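Local coordinates for protein SusD homolog (Bacteroides ovatus, PDB 4F53) that probably binds mucin O-glycans at the cell surface, as a SusD-like outer-membrane lipoprotein built on a TPR-like helical scaffold, at residues N143-S151 / E484-A495; E280-V291 / S316-K325. All coordinates share one frame; numbering follows the deposited sequence.

From the N terminus, the chain passes through helix 110-131 and enters the loop that holds 143-151, the first half of contact 1, before helix 152-173. Its partner, 484-495, comes only after another 332 residues, at the junction of helices 482-487 and 489-502, so contact 1 closes a very long loop and joins early and late parts of the chain. Contact 2 is nested inside that loop: 280-291 meets 316-325 across 24 residues without helix or strand, tying the short helices 279-282 and 288-291 to the run before strand 332-335. The two contacts lie on opposite sides of the chain's centre, their own centres about 44 Å apart and their nearest atoms about 28 Å, without touching.

Contact 1: N143-S151 / E484-A495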
loop_
_atom_site.group_PDB
_atom_site.type_symbol
_atom_site.label_atom_id
_atom_site.label_comp_id
_atom_site.label_asym_id
_atom_site.label_seq_id
_atom_site.Cartn_x
_atom_site.Cartn_y
_atom_site.Cartn_z
ATOM N N ASN A 143 18.669 0.274 20.973
ATOM C CA ASN A 143 18.003 -0.782 20.195
ATOM C C ASN A 143 16.515 -0.448 20.156
ATOM O O ASN A 143 15.744 -0.900 21.015
ATOM C CB ASN A 143 18.282 -2.170 20.815
ATOM C CG ASN A 143 17.712 -3.366 20.081
ATOM O OD1 ASN A 143 17.016 -3.255 19.072
ATOM N ND2 ASN A 143 18.000 -4.558 20.584
ATOM N N ALA A 144 16.135 0.403 19.178
ATOM C CA ALA A 144 14.797 0.959 18.959
ATOM C C ALA A 144 13.640 -0.029 19.179
ATOM O O ALA A 144 12.738 0.297 19.934
ATOM C CB ALA A 144 14.706 1.544 17.563
ATOM N N ILE A 145 13.674 -1.220 18.552
ATOM C CA ILE A 145 12.619 -2.249 18.617
ATOM C C ILE A 145 12.500 -2.917 20.027
ATOM O O ILE A 145 11.432 -3.449 20.364
ATOM C CB ILE A 145 12.828 -3.311 17.495
ATOM C CG1 ILE A 145 11.487 -3.943 17.051
ATOM C CG2 ILE A 145 13.909 -4.358 17.838
ATOM C CD1 ILE A 145 11.520 -4.526 15.695
ATOM N N LYS A 146 13.602 -2.891 20.821
ATOM C CA LYS A 146 13.667 -3.474 22.158
ATOM C C LYS A 146 13.194 -2.413 23.153
ATOM O O LYS A 146 13.977 -1.851 23.936
ATOM C CB LYS A 146 15.087 -4.002 22.470
ATOM C CG LYS A 146 15.148 -4.970 23.654
ATOM C CD LYS A 146 16.577 -5.256 24.044
ATOM C CE LYS A 146 16.726 -6.439 24.968
ATOM N NZ LYS A 146 18.087 -7.034 24.865
ATOM N N SER A 147 11.888 -2.122 23.075
ATOM C CA SER A 147 11.223 -1.087 23.857
ATOM C C SER A 147 9.743 -1.438 24.127
ATOM O O SER A 147 9.184 -2.281 23.407
ATOM C CB SER A 147 11.285 0.234 23.077
ATOM O OG SER A 147 12.593 0.551 22.622
ATOM N N PRO A 148 9.066 -0.759 25.103
ATOM C CA PRO A 148 7.606 -0.970 25.270
ATOM C C PRO A 148 6.820 -0.538 24.014
ATOM O O PRO A 148 7.233 0.384 23.296
ATOM C CB PRO A 148 7.253 -0.091 26.477
ATOM C CG PRO A 148 8.581 0.153 27.176
ATOM C CD PRO A 148 9.578 0.231 26.079
ATOM N N TYR A 149 5.702 -1.230 23.739
ATOM C CA TYR A 149 4.841 -0.988 22.577
ATOM C C TYR A 149 3.687 -0.046 22.918
ATOM O O TYR A 149 3.045 -0.193 23.963
ATOM C CB TYR A 149 4.248 -2.307 22.043
ATOM C CG TYR A 149 5.198 -3.260 21.344
ATOM C CD1 TYR A 149 6.458 -3.543 21.876
ATOM C CD2 TYR A 149 4.791 -3.979 20.219
ATOM C CE1 TYR A 149 7.321 -4.442 21.257
ATOM C CE2 TYR A 149 5.627 -4.917 19.618
ATOM C CZ TYR A 149 6.895 -5.140 20.137
ATOM O OH TYR A 149 7.733 -6.053 19.548
ATOM N N ASP A 150 3.414 0.911 22.029
ATOM C CA ASP A 150 2.272 1.803 22.161
ATOM C C ASP A 150 1.091 1.126 21.535
ATOM O O ASP A 150 1.258 0.418 20.542
ATOM C CB ASP A 150 2.506 3.143 21.413
ATOM C CG ASP A 150 3.639 4.043 21.855
ATOM O OD1 ASP A 150 4.197 3.808 22.942
ATOM O OD2 ASP A 150 3.959 4.986 21.115
ATOM N N SER A 151 -0.111 1.430 22.015
ATOM C CA SER A 151 -1.326 0.953 21.375
ATOM C C SER A 151 -1.400 1.596 19.970
ATOM O O SER A 151 -0.783 2.646 19.759
ATOM C CB SER A 151 -2.544 1.305 22.224
ATOM O OG SER A 151 -2.758 2.703 22.307
ATOM N N GLU A 484 11.179 -11.696 19.002
ATOM C CA GLU A 484 10.823 -10.558 19.852
ATOM C C GLU A 484 10.251 -11.053 21.177
ATOM O O GLU A 484 10.500 -10.424 22.209
ATOM C CB GLU A 484 9.887 -9.568 19.133
ATOM C CG GLU A 484 10.578 -8.814 18.005
ATOM C CD GLU A 484 11.966 -8.277 18.316
ATOM O OE1 GLU A 484 12.103 -7.518 19.301
ATOM O OE2 GLU A 484 12.923 -8.646 17.596
ATOM N N TYR A 485 9.592 -12.228 21.182
ATOM C CA TYR A 485 9.114 -12.868 22.412
ATOM C C TYR A 485 10.302 -13.335 23.257
ATOM O O TYR A 485 10.177 -13.433 24.473
ATOM C CB TYR A 485 8.245 -14.084 22.082
ATOM C CG TYR A 485 6.803 -13.797 21.750
ATOM C CD1 TYR A 485 6.417 -13.477 20.448
ATOM C CD2 TYR A 485 5.800 -13.978 22.701
ATOM C CE1 TYR A 485 5.075 -13.295 20.117
ATOM C CE2 TYR A 485 4.460 -13.755 22.393
ATOM C CZ TYR A 485 4.101 -13.427 21.098
ATOM O OH TYR A 485 2.777 -13.282 20.795
ATOM N N ARG A 486 11.447 -13.660 22.616
ATOM C CA ARG A 486 12.606 -14.146 23.359
ATOM C C ARG A 486 13.510 -13.013 23.850
ATOM O O ARG A 486 13.990 -13.084 24.974
ATOM C CB ARG A 486 13.393 -15.166 22.539
ATOM C CG ARG A 486 12.644 -16.485 22.445
ATOM C CD ARG A 486 13.401 -17.545 21.689
ATOM N NE ARG A 486 12.677 -17.944 20.486
ATOM C CZ ARG A 486 13.010 -17.557 19.264
ATOM N NH1 ARG A 486 14.067 -16.780 19.073
ATOM N NH2 ARG A 486 12.299 -17.957 18.219
ATOM N N GLU A 487 13.703 -11.965 23.053
ATOM C CA GLU A 487 14.545 -10.821 23.411
ATOM C C GLU A 487 13.795 -9.705 24.159
ATOM O O GLU A 487 14.447 -8.892 24.816
ATOM C CB GLU A 487 15.184 -10.216 22.149
ATOM C CG GLU A 487 16.136 -11.159 21.439
ATOM C CD GLU A 487 17.201 -10.541 20.551
ATOM O OE1 GLU A 487 16.971 -9.446 19.984
ATOM O OE2 GLU A 487 18.258 -11.192 20.385
ATOM N N ASN A 488 12.448 -9.642 24.065
ATOM C CA ASN A 488 11.666 -8.546 24.681
ATOM C C ASN A 488 10.273 -9.020 25.195
ATOM O O ASN A 488 9.283 -8.313 25.037
ATOM C CB ASN A 488 11.492 -7.434 23.609
ATOM C CG ASN A 488 11.114 -6.068 24.123
ATOM O OD1 ASN A 488 11.442 -5.663 25.251
ATOM N ND2 ASN A 488 10.445 -5.306 23.271
ATOM N N ARG A 489 10.223 -10.198 25.830
ATOM C CA ARG A 489 9.025 -10.905 26.302
ATOM C C ARG A 489 7.995 -10.036 27.035
ATOM O O ARG A 489 6.825 -10.098 26.667
ATOM C CB ARG A 489 9.409 -12.109 27.197
ATOM C CG ARG A 489 8.257 -13.094 27.420
ATOM C CD ARG A 489 8.677 -14.499 27.834
ATOM N NE ARG A 489 9.236 -15.267 26.715
ATOM C CZ ARG A 489 8.514 -15.891 25.788
ATOM N NH1 ARG A 489 7.187 -15.832 25.816
ATOM N NH2 ARG A 489 9.114 -16.561 24.813
ATOM N N GLU A 490 8.395 -9.283 28.078
ATOM C CA GLU A 490 7.449 -8.491 28.863
ATOM C C GLU A 490 6.681 -7.513 28.001
ATOM O O GLU A 490 5.447 -7.509 28.029
ATOM C CB GLU A 490 8.141 -7.758 30.020
ATOM C CG GLU A 490 7.934 -8.448 31.355
ATOM C CD GLU A 490 8.134 -7.566 32.574
ATOM O OE1 GLU A 490 7.627 -6.419 32.574
ATOM O OE2 GLU A 490 8.766 -8.040 33.547
ATOM N N SER A 491 7.407 -6.731 27.205
ATOM C CA SER A 491 6.861 -5.730 26.295
ATOM C C SER A 491 6.014 -6.351 25.186
ATOM O O SER A 491 4.965 -5.789 24.860
ATOM C CB SER A 491 7.989 -4.913 25.684
ATOM O OG SER A 491 8.626 -4.134 26.683
ATOM N N VAL A 492 6.446 -7.510 24.627
ATOM C CA VAL A 492 5.719 -8.165 23.519
ATOM C C VAL A 492 4.407 -8.776 24.055
ATOM O O VAL A 492 3.367 -8.657 23.405
ATOM C CB VAL A 492 6.583 -9.192 22.711
ATOM C CG1 VAL A 492 5.782 -9.813 21.561
ATOM C CG2 VAL A 492 7.814 -8.503 22.137
ATOM N N GLU A 493 4.451 -9.374 25.248
ATOM C CA GLU A 493 3.276 -9.989 25.871
ATOM C C GLU A 493 2.258 -8.939 26.266
ATOM O O GLU A 493 1.064 -9.197 26.152
ATOM C CB GLU A 493 3.670 -10.850 27.061
ATOM C CG GLU A 493 4.254 -12.167 26.574
ATOM C CD GLU A 493 4.598 -13.220 27.608
ATOM O OE1 GLU A 493 4.233 -13.052 28.799
ATOM O OE2 GLU A 493 5.193 -14.246 27.204
ATOM N N ALA A 494 2.723 -7.746 26.671
ATOM C CA ALA A 494 1.864 -6.626 26.999
ATOM C C ALA A 494 1.245 -6.072 25.696
ATOM O O ALA A 494 0.064 -5.712 25.682
ATOM C CB ALA A 494 2.652 -5.557 27.754
ATOM N N ALA A 495 2.018 -6.076 24.600
ATOM C CA ALA A 495 1.573 -5.638 23.263
ATOM C C ALA A 495 0.448 -6.518 22.722
ATOM O O ALA A 495 -0.475 -6.010 22.097
ATOM C CB ALA A 495 2.732 -5.665 22.295
HETATM O O HOH W 1 10.110 -6.117 20.412
HETATM O O HOH W 2 4.409 -3.252 25.332
#
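Y149 supplies the apolar part of the contact. Its CD2 lies 3.4 Å from A495 CB, and V492 CG2 sits 4.0 Å from Y149 CZ, the Y149 and V492 side chains running side by side in the same direction. CG of Y149 stands anti to its carbonyl carbon (chi1 -71°), which lays the ring along helix 489-502.

Apart from these apolar pairs, the backbone carbon P148 CA makes a van der Waals contact with the S491 hydroxyl, OG, at 3.6 Å.

The direct polar link is N488 ND2 to S147 O, 3.3 Å and fairly straight at 159°; the acceptor lies in the amide plane, whereas the donor stands above the carbonyl plane. ND2 also reaches the edge of the Y149 ring.

Water extends this link. One molecule accepts from N488 ND2 (3.0 Å) and Y149 OH and donates to I145 O and E484 OE1, so four bonds hold it. A second bridges Y149 N (2.9 Å from the water) to S491 O. A leucine in place of Y149 would probably leave the first water short of one donor and A495 and V492 less well covered.

Outside the two segments, E484 OE2 is bonded to N90 of helix 82-106, on which I145 also packs, and Y149 meets Y480 edge-to-face.

Contact 2: E280-V291 / S316-K325; sequences EAYYDKSTFGTV and SWSQGSSCMK
Y283 and M324 face each other as a non-hydrogen-bonded antiparallel pair, a single bridge flanked by two backbone bonds: D284 N to C323 O at 2.9 Å and K325 N to Y282 O at 2.9 Å, the latter almost straight (175°). Farther along, S322 OG donates to D284 O (2.7 Å) in the carbonyl plane, and T287 N meets a lone pair of G320 O (2.7 Å).

That same G320 oxygen lies over the centre of the F288 ring, 3.7 Å above its plane, while W317 O comes to the ring edge. A CB on G320 would fall 2.4 Å from F288 CD1, so the ring lies where a side chain would have to go. V291 straddles the turn, CG1 on W317 CA (3.5 Å) and CG2 on G320 N.

At the other end K325, bent at chi3 (-76°), crosses D284 at about a right angle; its NZ forms a salt bridge with D284 OD1 (3.4 Å) and a weak bond to E280 O. Waters add bridges, one from D284 OD2 to M324 O, another from K285 O to C323 N.

In the next shell, E300 receives S286 OG, F288 N and G289 N, R262 bonds Q319 O, and S322 pairs by backbone with I263 and V303. The whole is an irregular antiparallel pairing of loops with one true beta bridge, lying beside strand 261-263 in this mainly helical SusD-like fold.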
loop_
_atom_site.group_PDB
_atom_site.type_symbol
_atom_site.label_atom_id
_atom_site.label_comp_id
_atom_site.label_asym_id
_atom_site.label_seq_id
_atom_site.Cartn_x
_atom_site.Cartn_y
_atom_site.Cartn_z
ATOM N N GLU A 280 -2.482 -0.811 -20.731
ATOM C CA GLU A 280 -1.263 -0.584 -21.497
ATOM C C GLU A 280 -0.269 0.261 -20.692
ATOM O O GLU A 280 0.923 0.129 -20.914
ATOM C CB GLU A 280 -1.552 0.029 -22.894
ATOM C CG GLU A 280 -2.142 1.440 -22.886
ATOM C CD GLU A 280 -3.169 1.848 -23.944
ATOM O OE1 GLU A 280 -3.060 1.375 -25.101
ATOM O OE2 GLU A 280 -4.034 2.708 -23.633
ATOM N N ALA A 281 -0.723 1.067 -19.718
ATOM C CA ALA A 281 0.258 1.825 -18.948
ATOM C C ALA A 281 0.894 0.971 -17.841
ATOM O O ALA A 281 2.042 1.201 -17.483
ATOM C CB ALA A 281 -0.370 3.080 -18.363
ATOM N N TYR A 282 0.164 -0.016 -17.309
ATOM C CA TYR A 282 0.577 -0.844 -16.162
ATOM C C TYR A 282 1.295 -2.121 -16.531
ATOM O O TYR A 282 2.233 -2.522 -15.839
ATOM C CB TYR A 282 -0.657 -1.263 -15.340
ATOM C CG TYR A 282 -1.357 -0.180 -14.555
ATOM C CD1 TYR A 282 -0.917 1.144 -14.602
ATOM C CD2 TYR A 282 -2.422 -0.483 -13.716
ATOM C CE1 TYR A 282 -1.506 2.129 -13.811
ATOM C CE2 TYR A 282 -3.024 0.498 -12.930
ATOM C CZ TYR A 282 -2.567 1.803 -12.990
ATOM O OH TYR A 282 -3.159 2.778 -12.243
ATOM N N TYR A 283 0.803 -2.827 -17.552
ATOM C CA TYR A 283 1.382 -4.119 -17.831
ATOM C C TYR A 283 1.240 -4.510 -19.282
ATOM O O TYR A 283 0.640 -3.790 -20.066
ATOM C CB TYR A 283 0.741 -5.194 -16.900
ATOM C CG TYR A 283 -0.764 -5.095 -16.709
ATOM C CD1 TYR A 283 -1.644 -5.483 -17.717
ATOM C CD2 TYR A 283 -1.309 -4.642 -15.507
ATOM C CE1 TYR A 283 -3.023 -5.401 -17.544
ATOM C CE2 TYR A 283 -2.685 -4.535 -15.333
ATOM C CZ TYR A 283 -3.538 -4.939 -16.345
ATOM O OH TYR A 283 -4.891 -4.927 -16.155
ATOM N N ASP A 284 1.793 -5.679 -19.633
ATOM C CA ASP A 284 1.773 -6.203 -20.985
ATOM C C ASP A 284 0.817 -7.366 -21.132
ATOM O O ASP A 284 0.394 -7.959 -20.150
ATOM C CB ASP A 284 3.187 -6.674 -21.371
ATOM C CG ASP A 284 4.164 -5.561 -21.700
ATOM O OD1 ASP A 284 3.804 -4.678 -22.488
ATOM O OD2 ASP A 284 5.331 -5.655 -21.274
ATOM N N LYS A 285 0.518 -7.725 -22.383
ATOM C CA LYS A 285 -0.275 -8.909 -22.679
ATOM C C LYS A 285 0.584 -10.147 -22.351
ATOM O O LYS A 285 1.816 -10.061 -22.202
ATOM C CB LYS A 285 -0.757 -8.909 -24.137
ATOM C CG LYS A 285 -1.720 -7.762 -24.426
ATOM C CD LYS A 285 -2.548 -8.024 -25.651
ATOM C CE LYS A 285 -3.357 -6.805 -26.017
ATOM N NZ LYS A 285 -4.086 -6.996 -27.295
ATOM N N SER A 286 -0.085 -11.265 -22.163
ATOM C CA SER A 286 0.524 -12.554 -21.840
ATOM C C SER A 286 1.524 -12.997 -22.934
ATOM O O SER A 286 1.437 -12.541 -24.069
ATOM C CB SER A 286 -0.571 -13.595 -21.656
ATOM O OG SER A 286 -1.332 -13.713 -22.847
ATOM N N THR A 287 2.496 -13.855 -22.571
ATOM C CA THR A 287 3.534 -14.345 -23.483
ATOM C C THR A 287 3.600 -15.888 -23.376
ATOM O O THR A 287 4.689 -16.470 -23.262
ATOM C CB THR A 287 4.894 -13.671 -23.137
ATOM O OG1 THR A 287 5.252 -14.066 -21.818
ATOM C CG2 THR A 287 4.858 -12.136 -23.201
ATOM N N PHE A 288 2.418 -16.541 -23.349
ATOM C CA PHE A 288 2.315 -17.994 -23.218
ATOM C C PHE A 288 2.979 -18.728 -24.399
ATOM O O PHE A 288 3.581 -19.776 -24.186
ATOM C CB PHE A 288 0.860 -18.436 -23.045
ATOM C CG PHE A 288 0.254 -18.003 -21.733
ATOM C CD1 PHE A 288 0.806 -18.409 -20.527
ATOM C CD2 PHE A 288 -0.875 -17.191 -21.703
ATOM C CE1 PHE A 288 0.241 -18.018 -19.318
ATOM C CE2 PHE A 288 -1.438 -16.805 -20.491
ATOM C CZ PHE A 288 -0.874 -17.218 -19.308
ATOM N N GLY A 289 2.892 -18.163 -25.603
ATOM C CA GLY A 289 3.518 -18.729 -26.786
ATOM C C GLY A 289 5.029 -18.808 -26.672
ATOM O O GLY A 289 5.630 -19.808 -27.064
ATOM N N THR A 290 5.648 -17.771 -26.108
ATOM C CA THR A 290 7.093 -17.684 -25.858
ATOM C C THR A 290 7.503 -18.766 -24.838
ATOM O O THR A 290 8.292 -19.646 -25.158
ATOM C CB THR A 290 7.445 -16.265 -25.351
ATOM O OG1 THR A 290 6.846 -15.295 -26.210
ATOM C CG2 THR A 290 8.957 -16.018 -25.234
ATOM N N VAL A 291 6.927 -18.706 -23.640
ATOM C CA VAL A 291 7.156 -19.609 -22.513
ATOM C C VAL A 291 6.902 -21.106 -22.909
ATOM O O VAL A 291 7.672 -21.987 -22.513
ATOM C CB VAL A 291 6.252 -19.123 -21.337
ATOM C CG1 VAL A 291 6.045 -20.192 -20.285
ATOM C CG2 VAL A 291 6.821 -17.852 -20.704
ATOM N N SER A 316 3.579 -25.075 -15.339
ATOM C CA SER A 316 4.924 -24.688 -15.828
ATOM C C SER A 316 4.948 -23.449 -16.753
ATOM O O SER A 316 6.028 -22.886 -16.944
ATOM C CB SER A 316 5.617 -25.851 -16.534
ATOM O OG SER A 316 4.940 -26.199 -17.729
ATOM N N TRP A 317 3.798 -23.032 -17.316
ATOM C CA TRP A 317 3.754 -21.869 -18.213
ATOM C C TRP A 317 3.259 -20.598 -17.526
ATOM O O TRP A 317 3.055 -19.591 -18.206
ATOM C CB TRP A 317 2.894 -22.156 -19.462
ATOM C CG TRP A 317 3.377 -23.301 -20.312
ATOM C CD1 TRP A 317 4.581 -23.938 -20.234
ATOM C CD2 TRP A 317 2.654 -23.936 -21.371
ATOM N NE1 TRP A 317 4.630 -24.966 -21.133
ATOM C CE2 TRP A 317 3.467 -24.978 -21.863
ATOM C CE3 TRP A 317 1.402 -23.713 -21.967
ATOM C CZ2 TRP A 317 3.066 -25.808 -22.923
ATOM C CZ3 TRP A 317 0.995 -24.547 -23.001
ATOM C CH2 TRP A 317 1.819 -25.581 -23.468
ATOM N N SER A 318 3.140 -20.618 -16.177
ATOM C CA SER A 318 2.658 -19.507 -15.333
ATOM C C SER A 318 3.349 -18.160 -15.555
ATOM O O SER A 318 2.701 -17.123 -15.378
ATOM C CB SER A 318 2.772 -19.863 -13.854
ATOM O OG SER A 318 1.883 -20.923 -13.567
ATOM N N GLN A 319 4.639 -18.149 -15.932
ATOM C CA GLN A 319 5.344 -16.867 -16.123
ATOM C C GLN A 319 4.962 -16.214 -17.473
ATOM O O GLN A 319 5.298 -15.062 -17.696
ATOM C CB GLN A 319 6.852 -17.012 -15.935
ATOM C CG GLN A 319 7.214 -17.487 -14.516
ATOM C CD GLN A 319 8.688 -17.741 -14.300
ATOM O OE1 GLN A 319 9.487 -17.799 -15.235
ATOM N NE2 GLN A 319 9.088 -17.858 -13.049
ATOM N N GLY A 320 4.150 -16.904 -18.277
ATOM C CA GLY A 320 3.565 -16.368 -19.497
ATOM C C GLY A 320 2.441 -15.379 -19.191
ATOM O O GLY A 320 1.989 -14.669 -20.084
ATOM N N SER A 321 1.973 -15.312 -17.919
ATOM C CA SER A 321 0.943 -14.373 -17.430
ATOM C C SER A 321 1.419 -12.940 -17.617
ATOM O O SER A 321 2.631 -12.711 -17.673
ATOM C CB SER A 321 0.631 -14.627 -15.954
ATOM O OG SER A 321 0.197 -15.963 -15.764
ATOM N N SER A 322 0.477 -11.980 -17.703
ATOM C CA SER A 322 0.774 -10.543 -17.846
ATOM C C SER A 322 1.790 -10.090 -16.804
ATOM O O SER A 322 1.713 -10.468 -15.630
ATOM C CB SER A 322 -0.495 -9.700 -17.749
ATOM O OG SER A 322 -1.203 -9.744 -18.979
ATOM N N CYS A 323 2.777 -9.328 -17.279
ATOM C CA CYS A 323 3.904 -8.809 -16.518
ATOM C C CYS A 323 3.856 -7.287 -16.508
ATOM O O CYS A 323 3.514 -6.665 -17.518
ATOM C CB CYS A 323 5.204 -9.318 -17.137
ATOM S SG CYS A 323 6.693 -8.913 -16.187
HETATM N N MSE A 324 4.244 -6.686 -15.366
HETATM C CA MSE A 324 4.295 -5.225 -15.208
HETATM C C MSE A 324 5.181 -4.615 -16.272
HETATM O O MSE A 324 6.199 -5.208 -16.643
HETATM C CB MSE A 324 4.832 -4.884 -13.804
HETATM C CG MSE A 324 4.788 -3.414 -13.414
HETATM SE SE MSE A 324 5.338 -3.261 -11.532
HETATM C CE MSE A 324 5.445 -1.315 -11.395
ATOM N N LYS A 325 4.773 -3.448 -16.782
ATOM C CA LYS A 325 5.554 -2.642 -17.730
ATOM C C LYS A 325 6.448 -1.798 -16.855
ATOM O O LYS A 325 5.935 -0.969 -16.099
ATOM C CB LYS A 325 4.619 -1.798 -18.627
ATOM C CG LYS A 325 5.178 -1.509 -20.006
ATOM C CD LYS A 325 4.149 -0.861 -20.932
ATOM C CE LYS A 325 3.135 -1.865 -21.438
ATOM N NZ LYS A 325 2.587 -1.493 -22.779
HETATM O O HOH W 3 3.702 -0.119 -14.391
HETATM O O HOH W 4 6.719 -6.048 -19.208
HETATM O O HOH W 5 3.572 -9.916 -20.220
HETATM O O HOH W 6 4.634 -12.493 -19.465
#